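Local atomic coordinates of putative cytoplasmic protein (PDB entry 4HFL), a protein that probably hydrolyses amide bonds of peptidoglycan as an amidase effector of the bacterial type VI secretion system and is inhibited by a cognate immunity protein. Residues R18-F21 with G22-W25. Residues are numbered along the deposited sequence; the frame is centred on the assembly and turned at random.
Sequences RPAF and GAAW
Phe21 and Trp25 stand one helical turn apart at the start of helix 21-30, and their side chains leave it alongside each other, heading in a common direction. Both have CG anti to the backbone N, which brings the two rings together on one flank of the helix. The pairing is oblique: planes inclined at 38°, centroids of the phenyl and the six-membered indole ring 5.5 Å apart. The far end of the phenyl makes the touch, Phe21 CZ lying 3.5 Å from Trp25 CE3 and 3.9 Å from Trp25 CZ3. Wide rings suit this flank because each can bridge from the helix to other parts of the fold: the apolar phenyl reaches Leu175 and Gln125, while the indole meets Leu144 of strand 138-145 and Ser151 in a loop.

Backbone bonds hold the turn. Ala20 occupies the N-cap position, and its O accepts from Ala24 N at 3.2 Å with a nearly straight N-H...O angle of 170°. The following bond, Trp25 N to Phe21 O, is shorter at 2.9 Å and keeps the two ring-bearing residues one turn apart.

The small residues fit close to the backbone. Ala24 CB sits 3.6 Å from Ala20 O and also packs against Leu144, where its methyl group gives apolar contact with little bulk. On the more open side, the methyls of Ala20 and Ala23 approach loosely, CB to CB 4.4 Å. Gly22, exposed between them in sequence, adds no side chain to the first turn.

Upstream, Arg18 forms a salt bridge with Asp110, just before strand 111-114, and a hydrogen bond to Ser174 O near the C-terminus. The chemistry thus implies a helix start organised by backbone hydrogen bonding, with an aromatic flank joined by dispersion and apolar contact to the body of the fold.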
loop_
_atom_site.group_PDB
_atom_site.type_symbol
_atom_site.label_atom_id
_atom_site.label_comp_id
_atom_site.label_asym_id
_atom_site.label_seq_id
_atom_site.Cartn_x
_atom_site.Cartn_y
_atom_site.Cartn_z
ATOM N N ARG A 18 8.050 -4.462 -12.846
ATOM C CA ARG A 18 7.319 -4.561 -11.601
ATOM C C ARG A 18 8.166 -5.355 -10.618
ATOM O O ARG A 18 9.000 -6.167 -11.029
ATOM C CB ARG A 18 5.977 -5.247 -11.819
ATOM C CG ARG A 18 5.026 -4.480 -12.766
ATOM C CD ARG A 18 3.677 -5.138 -12.839
ATOM N NE ARG A 18 2.814 -4.474 -13.810
ATOM C CZ ARG A 18 1.670 -4.977 -14.267
ATOM N NH1 ARG A 18 1.220 -6.157 -13.827
ATOM N NH2 ARG A 18 0.975 -4.292 -15.161
ATOM N N PRO A 19 7.951 -5.131 -9.321
ATOM C CA PRO A 19 8.698 -5.878 -8.295
ATOM C C PRO A 19 8.342 -7.359 -8.326
ATOM O O PRO A 19 7.197 -7.707 -8.641
ATOM C CB PRO A 19 8.183 -5.267 -6.977
ATOM C CG PRO A 19 7.612 -3.961 -7.339
ATOM C CD PRO A 19 7.057 -4.110 -8.735
ATOM N N ALA A 20 9.303 -8.227 -8.027
ATOM C CA ALA A 20 9.030 -9.661 -7.889
ATOM C C ALA A 20 8.025 -9.829 -6.753
ATOM O O ALA A 20 8.071 -9.102 -5.751
ATOM C CB ALA A 20 10.325 -10.439 -7.602
ATOM N N PHE A 21 7.084 -10.745 -6.908
ATOM C CA PHE A 21 6.091 -10.919 -5.864
ATOM C C PHE A 21 6.749 -11.360 -4.546
ATOM O O PHE A 21 6.368 -10.905 -3.470
ATOM C CB PHE A 21 5.016 -11.914 -6.280
ATOM C CG PHE A 21 3.965 -12.099 -5.230
ATOM C CD1 PHE A 21 3.021 -11.106 -4.999
ATOM C CD2 PHE A 21 3.935 -13.244 -4.448
ATOM C CE1 PHE A 21 2.048 -11.271 -4.022
ATOM C CE2 PHE A 21 2.945 -13.406 -3.461
ATOM C CZ PHE A 21 2.017 -12.420 -3.259
ATOM N N GLY A 22 7.744 -12.235 -4.644
ATOM C CA GLY A 22 8.409 -12.756 -3.462
ATOM C C GLY A 22 9.053 -11.653 -2.652
ATOM O O GLY A 22 8.831 -11.554 -1.448
ATOM N N ALA A 23 9.848 -10.815 -3.315
ATOM C CA ALA A 23 10.533 -9.706 -2.658
ATOM C C ALA A 23 9.568 -8.719 -1.986
ATOM O O ALA A 23 9.794 -8.271 -0.848
ATOM C CB ALA A 23 11.420 -8.994 -3.647
ATOM N N ALA A 24 8.506 -8.366 -2.701
ATOM C CA ALA A 24 7.491 -7.492 -2.149
ATOM C C ALA A 24 6.873 -8.144 -0.904
ATOM O O ALA A 24 6.764 -7.523 0.151
ATOM C CB ALA A 24 6.431 -7.199 -3.216
ATOM N N TRP A 25 6.516 -9.420 -1.016
ATOM C CA TRP A 25 5.906 -10.136 0.103
ATOM C C TRP A 25 6.818 -10.167 1.329
ATOM O O TRP A 25 6.352 -10.019 2.479
ATOM C CB TRP A 25 5.533 -11.563 -0.319
ATOM C CG TRP A 25 4.690 -12.252 0.714
ATOM C CD1 TRP A 25 5.127 -13.040 1.750
ATOM C CD2 TRP A 25 3.256 -12.200 0.824
ATOM N NE1 TRP A 25 4.047 -13.480 2.491
ATOM C CE2 TRP A 25 2.892 -12.980 1.940
ATOM C CE3 TRP A 25 2.249 -11.570 0.083
ATOM C CZ2 TRP A 25 1.565 -13.141 2.325
ATOM C CZ3 TRP A 25 0.943 -11.739 0.468
ATOM C CH2 TRP A 25 0.612 -12.517 1.574
#